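Local structure of succinate--CoA ligase subunit alpha (Campylobacter jejuni, 6MEL) at residues I71-P74 with A75-G79; K118-G121 with P122-G126; E264-S268 with Y269-V273. The protein forms the alpha subunit of a succinate--CoA ligase, a chain that joins an N-terminal Rossmann-like alpha/beta domain to a second, ligase-family alpha/beta domain. One frame throughout, in Å; residues are numbered along the deposited sequence.

Contact 1 (I71-P74 with A75-G79); sequences IFVP and AFAVG
Ala77 N donates to Pro74 O over 2.8 Å, with an N-H...O angle of 157°, and this bond closes a type I beta turn over Ala75 and Phe76. The donor stands above the carbonyl plane, off the lone pairs. The turn carries the chain from parallel strand 68-71 into helix 78-87, within a beta-alpha-beta crossover of the Rossmann-like N-terminal domain, and the next bond, from Val78 N to Ala75 O, is weak.

On the outer side of the turn Pro74 meets Phe76. Pro74 CB lies over one face of the Phe76 ring, offset toward its rim: it sits 4.0 Å from the ring centroid in a CH-pi contact, and its nearest ring atom is Phe76 CE2 at 3.6 Å. Phe76 reaches this place because its CG lies between the backbone N and the carbonyl carbon (chi1 59°), which brings the ring back beside Pro74. An aromatic side chain of the partner protein chain also packs on Phe76.

On the inner side, Val73 turns one methyl into the bend. Val73 CG2 lies 3.7 Å from Ala77 CB and 4.0 Å from Val78 CG2, touching both and so bridging the alanine and the second valine. Val78 extends the apolar contact to Val95 of strand 92-95. Val73 O accepts a hydrogen bond from the side chain of Thr97, while Val78 CG2 packs 3.6 Å from that same Val73 O.

Contact 2 (K118-G121 with P122-G126); sequences KIIG and PNCPG
Cys124 turns its sulfur back across the bend toward Ile120 and Gly121, whereas Pro122 and Asn123 direct their side chains away from residues 118-121. The bend is a connection with a cis peptide before Pro122, linking the two alpha/beta domains: strand 118-120 is an outermost strand of the first sheet, and strand 126-129 belongs to the second. The cis bond between Gly121 and Pro122 brings their CA atoms to 2.9 Å and kinks the chain, and the doubling-back is completed over residues 121-126.

Within the bend, Cys124 SG lies 3.6 Å from Gly121 CA, against the side where a side chain would start. Its torsion places it there, for SG stands between the backbone N and the carbonyl carbon of its own residue (chi1 78°). Gly121 and Gly126 both adopt positive phi angles suited to glycine.

The proline ring packs against Met105 of helix 102-115 and Val95 of strand 92-95. Asn123, in a left-handed backbone conformation (phi 60°), runs to Asp181: its amide is held mainly by the bond from ND2 to Asp181 OD1, with a weak second bond to Glu98 OE2.

Ile120 completes the inner side. Its CG2 branch, anti to the backbone N, points at the sulfur, with Ile120 CG2 and Cys124 SG 4.0 Å apart, while Ile120 O lies 3.8 Å from the same Cys124 SG.

Contact 3 (E264-S268 with Y269-V273); sequences EALKS and YGIHV
The ring of Tyr269 presents an edge to the helix it follows: Tyr269 CD1 lies 3.4 Å from Ala265 O, which sits near the ring plane. Ser268 OG approaches the ring obliquely, while Ala219 and Lys223 of helix 214-225 also meet the tyrosine. Ala265 O is itself engaged, taking a 3.0 Å bond from Ser268 OG and a weak one from Tyr269 N. The serine hydroxyl reaches back to that carbonyl because it occupies the position between its own N and carbonyl carbon (chi1 77°).

Next to the tyrosine, the backbone ends helix 259-268 in a Schellman motif, with Gly270 at positive phi (93°) as the C-prime residue. Ile271 N donates to Leu266 O at 3.0 Å, and inside this wider loop Gly270 N donates to Lys267 O, also at 3.0 Å. Leu266 O is gripped twice, since Tyr269 N reaches it from the face opposite to Ile271 N. The reversal belongs to a beta-alpha-beta unit and delivers the chain to strand 272-273, at the edge of the second sheet.

Apolar contacts follow the turn back. Leu266 CD2 and Ile271 CG1 meet at 3.9 Å, their side chains crossing at a slant over strand 230-235, and Val273 CG2 packs 3.7 Å from Leu266 CB. One water donates to both Lys267 O and Ile271 O, bridging the helix end and the segment after it; a second accepts from Val273 N at 2.9 Å and, weakly, from Lys267 NZ.

How the contacts relate
Each of the three contacts is a bend that joins one element of secondary structure to the next, and they follow one another in series. Contacts 1 and 2 are neighbours, their centres 12 Å apart, and both sit where strands of the first sheet end: 68-71 and 118-120, with strand 92-95 between them. Contact 2, near the centre of the chain, then hands the backbone to strand 126-129 of the second sheet, so it spans the two domains. Contact 3 lies at the far edge of that second sheet, about 26 Å from contact 2 and 36 Å from contact 1, centre to centre. Contacts 1 and 3 therefore mark opposite sides of the subunit.

Contact 1 (I71-P74 with A75-G79)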
# COMPACT_ATOMS: atom_id res chain seq x y z
N ILE A 71 11.06 14.28 -9.06
CA ILE A 71 11.61 14.03 -7.72
C ILE A 71 11.99 12.56 -7.54
O ILE A 71 11.13 11.66 -7.59
CB ILE A 71 10.61 14.49 -6.66
CG1 ILE A 71 10.26 15.97 -6.84
CG2 ILE A 71 11.13 14.15 -5.27
CD1 ILE A 71 9.38 16.55 -5.77
N PHE A 72 13.28 12.33 -7.28
CA PHE A 72 13.88 10.99 -7.11
C PHE A 72 14.45 10.78 -5.70
O PHE A 72 15.05 9.74 -5.46
CB PHE A 72 15.05 10.75 -8.07
CG PHE A 72 14.63 10.47 -9.49
CD1 PHE A 72 14.14 9.21 -9.84
CD2 PHE A 72 14.76 11.43 -10.49
CE1 PHE A 72 13.76 8.93 -11.15
CE2 PHE A 72 14.37 11.15 -11.80
CZ PHE A 72 13.86 9.91 -12.12
N VAL A 73 14.21 11.72 -4.77
CA VAL A 73 14.86 11.66 -3.48
C VAL A 73 14.34 10.46 -2.69
O VAL A 73 13.24 9.95 -2.93
CB VAL A 73 14.65 12.95 -2.67
CG1 VAL A 73 15.15 14.17 -3.42
CG2 VAL A 73 13.19 13.08 -2.21
N PRO A 74 15.12 9.96 -1.72
CA PRO A 74 14.71 8.82 -0.93
C PRO A 74 13.43 9.11 -0.13
O PRO A 74 13.05 10.25 0.08
CB PRO A 74 15.88 8.60 0.05
CG PRO A 74 17.07 9.37 -0.56
CD PRO A 74 16.43 10.52 -1.29
N ALA A 75 12.79 8.04 0.32
CA ALA A 75 11.50 8.06 0.95
C ALA A 75 11.47 9.00 2.16
O ALA A 75 10.46 9.69 2.36
CB ALA A 75 11.14 6.65 1.34
N PHE A 76 12.57 9.07 2.92
CA PHE A 76 12.62 9.86 4.10
C PHE A 76 12.66 11.36 3.76
O PHE A 76 12.47 12.15 4.67
CB PHE A 76 13.78 9.47 5.02
CG PHE A 76 15.16 9.57 4.40
CD1 PHE A 76 15.78 10.80 4.23
CD2 PHE A 76 15.85 8.43 4.01
CE1 PHE A 76 17.05 10.90 3.66
CE2 PHE A 76 17.12 8.52 3.42
CZ PHE A 76 17.72 9.76 3.26
N ALA A 77 12.91 11.72 2.49
CA ALA A 77 13.10 13.11 2.08
C ALA A 77 11.91 13.60 1.24
O ALA A 77 11.83 14.79 0.91
CB ALA A 77 14.43 13.26 1.32
N VAL A 78 11.00 12.70 0.87
CA VAL A 78 9.98 13.00 -0.16
C VAL A 78 9.07 14.14 0.31
O VAL A 78 8.84 15.09 -0.41
CB VAL A 78 9.17 11.75 -0.60
CG1 VAL A 78 7.87 12.15 -1.33
CG2 VAL A 78 10.00 10.82 -1.50
N GLY A 79 8.57 14.05 1.54
CA GLY A 79 7.64 15.01 2.04
C GLY A 79 8.23 16.40 2.03
O GLY A 79 7.60 17.32 1.53

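Contact 2 (K118-G121 with P122-G126)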
# COMPACT_ATOMS: atom_id res chain seq x y z
N LYS A 118 0.35 20.99 -8.27
CA LYS A 118 -0.19 19.66 -8.47
C LYS A 118 0.92 18.64 -8.31
O LYS A 118 2.09 18.92 -8.59
CB LYS A 118 -0.77 19.58 -9.87
CG LYS A 118 -1.85 20.61 -10.20
CD LYS A 118 -1.91 20.72 -11.73
CE LYS A 118 -3.27 20.94 -12.33
NZ LYS A 118 -3.53 22.38 -12.50
N ILE A 119 0.53 17.44 -7.91
CA ILE A 119 1.46 16.33 -7.72
C ILE A 119 1.03 15.16 -8.61
O ILE A 119 -0.17 14.89 -8.78
CB ILE A 119 1.47 15.90 -6.24
CG1 ILE A 119 2.02 16.98 -5.31
CG2 ILE A 119 2.20 14.58 -6.05
CD1 ILE A 119 1.53 16.84 -3.88
N ILE A 120 2.01 14.46 -9.15
CA ILE A 120 1.84 13.15 -9.77
C ILE A 120 2.69 12.18 -8.97
O ILE A 120 3.89 12.32 -8.88
CB ILE A 120 2.24 13.16 -11.25
CG1 ILE A 120 1.29 14.05 -12.06
CG2 ILE A 120 2.33 11.76 -11.82
CD1 ILE A 120 1.76 14.33 -13.48
N GLY A 121 2.02 11.22 -8.35
CA GLY A 121 2.65 10.24 -7.48
C GLY A 121 2.20 10.46 -6.04
O GLY A 121 1.12 11.03 -5.80
N PRO A 122 2.93 9.98 -5.03
CA PRO A 122 4.21 9.32 -5.18
C PRO A 122 4.06 7.85 -5.56
O PRO A 122 2.96 7.41 -5.84
CB PRO A 122 4.82 9.48 -3.78
CG PRO A 122 3.64 9.39 -2.85
CD PRO A 122 2.52 10.09 -3.61
N ASN A 123 5.19 7.12 -5.59
CA ASN A 123 5.21 5.68 -5.88
C ASN A 123 4.61 5.44 -7.27
O ASN A 123 3.61 4.70 -7.46
CB ASN A 123 4.43 4.86 -4.84
CG ASN A 123 4.63 3.37 -5.02
OD1 ASN A 123 5.49 2.97 -5.79
ND2 ASN A 123 3.83 2.55 -4.34
N CYS A 124 5.21 6.09 -8.27
CA CYS A 124 4.70 6.04 -9.62
C CYS A 124 5.87 6.10 -10.59
O CYS A 124 7.00 6.50 -10.24
CB CYS A 124 3.72 7.18 -9.90
SG CYS A 124 4.48 8.80 -10.22
N PRO A 125 5.64 5.72 -11.86
CA PRO A 125 6.71 5.78 -12.85
C PRO A 125 6.82 7.15 -13.55
O PRO A 125 7.78 7.34 -14.29
CB PRO A 125 6.31 4.66 -13.82
CG PRO A 125 4.79 4.74 -13.78
CD PRO A 125 4.48 4.95 -12.32
N GLY A 126 5.87 8.06 -13.29
CA GLY A 126 5.91 9.40 -13.85
C GLY A 126 4.95 9.63 -14.99
O GLY A 126 3.87 9.05 -15.05

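Contact 3 (E264-S268 with Y269-V273)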
# COMPACT_ATOMS: atom_id res chain seq x y z
N GLU A 264 -18.03 -3.01 -11.19
CA GLU A 264 -19.51 -2.96 -11.24
C GLU A 264 -19.98 -1.51 -11.34
O GLU A 264 -20.87 -1.21 -12.12
CB GLU A 264 -20.03 -3.66 -9.99
CG GLU A 264 -21.52 -3.94 -9.96
CD GLU A 264 -21.86 -4.80 -8.74
OE1 GLU A 264 -20.94 -5.57 -8.28
OE2 GLU A 264 -23.01 -4.70 -8.25
N ALA A 265 -19.37 -0.60 -10.56
CA ALA A 265 -19.75 0.81 -10.61
C ALA A 265 -19.42 1.37 -12.00
O ALA A 265 -20.22 2.06 -12.61
CB ALA A 265 -19.05 1.61 -9.55
N LEU A 266 -18.21 1.09 -12.48
CA LEU A 266 -17.78 1.61 -13.78
C LEU A 266 -18.69 1.07 -14.91
O LEU A 266 -19.12 1.81 -15.79
CB LEU A 266 -16.32 1.20 -13.99
CG LEU A 266 -15.32 2.01 -13.17
CD1 LEU A 266 -13.96 1.32 -13.18
CD2 LEU A 266 -15.21 3.43 -13.70
N LYS A 267 -18.99 -0.22 -14.85
CA LYS A 267 -19.84 -0.87 -15.86
C LYS A 267 -21.24 -0.21 -15.89
O LYS A 267 -21.74 0.15 -16.96
CB LYS A 267 -19.95 -2.36 -15.57
CG LYS A 267 -20.76 -3.12 -16.60
CD LYS A 267 -20.77 -4.63 -16.37
CE LYS A 267 -21.08 -5.38 -17.65
NZ LYS A 267 -19.85 -5.53 -18.47
N SER A 268 -21.83 0.04 -14.73
CA SER A 268 -23.19 0.55 -14.63
C SER A 268 -23.25 2.00 -15.11
O SER A 268 -24.30 2.47 -15.47
CB SER A 268 -23.71 0.42 -13.23
OG SER A 268 -23.15 1.44 -12.42
N TYR A 269 -22.13 2.73 -15.14
CA TYR A 269 -22.14 4.11 -15.64
C TYR A 269 -21.67 4.18 -17.09
O TYR A 269 -21.41 5.29 -17.58
CB TYR A 269 -21.32 5.01 -14.73
CG TYR A 269 -22.11 5.50 -13.54
CD1 TYR A 269 -21.87 5.04 -12.26
CD2 TYR A 269 -23.16 6.38 -13.74
CE1 TYR A 269 -22.61 5.49 -11.19
CE2 TYR A 269 -23.91 6.86 -12.68
CZ TYR A 269 -23.64 6.40 -11.40
OH TYR A 269 -24.40 6.90 -10.39
N GLY A 270 -21.55 3.02 -17.77
CA GLY A 270 -21.26 2.99 -19.25
C GLY A 270 -19.76 2.89 -19.60
O GLY A 270 -19.41 2.88 -20.78
N ILE A 271 -18.86 2.80 -18.60
CA ILE A 271 -17.42 2.63 -18.91
C ILE A 271 -17.22 1.25 -19.56
O ILE A 271 -17.91 0.26 -19.22
CB ILE A 271 -16.54 2.84 -17.66
CG1 ILE A 271 -16.49 4.32 -17.24
CG2 ILE A 271 -15.13 2.28 -17.86
CD1 ILE A 271 -17.81 4.91 -16.76
N HIS A 272 -16.29 1.14 -20.51
CA HIS A 272 -15.96 -0.16 -21.09
C HIS A 272 -14.99 -0.92 -20.16
O HIS A 272 -13.78 -0.73 -20.23
CB HIS A 272 -15.33 -0.04 -22.49
CG HIS A 272 -16.20 0.53 -23.56
ND1 HIS A 272 -16.62 1.85 -23.56
CD2 HIS A 272 -16.68 -0.01 -24.71
CE1 HIS A 272 -17.33 2.09 -24.66
NE2 HIS A 272 -17.38 0.97 -25.37
N VAL A 273 -15.52 -1.86 -19.39
CA VAL A 273 -14.76 -2.56 -18.40
C VAL A 273 -14.24 -3.84 -19.02
O VAL A 273 -14.99 -4.57 -19.61
CB VAL A 273 -15.58 -2.86 -17.13
CG1 VAL A 273 -14.79 -3.73 -16.18
CG2 VAL A 273 -16.01 -1.59 -16.44
O HOH W 1 -20.55 -0.46 -19.42
O HOH W 2 -18.16 -2.97 -19.72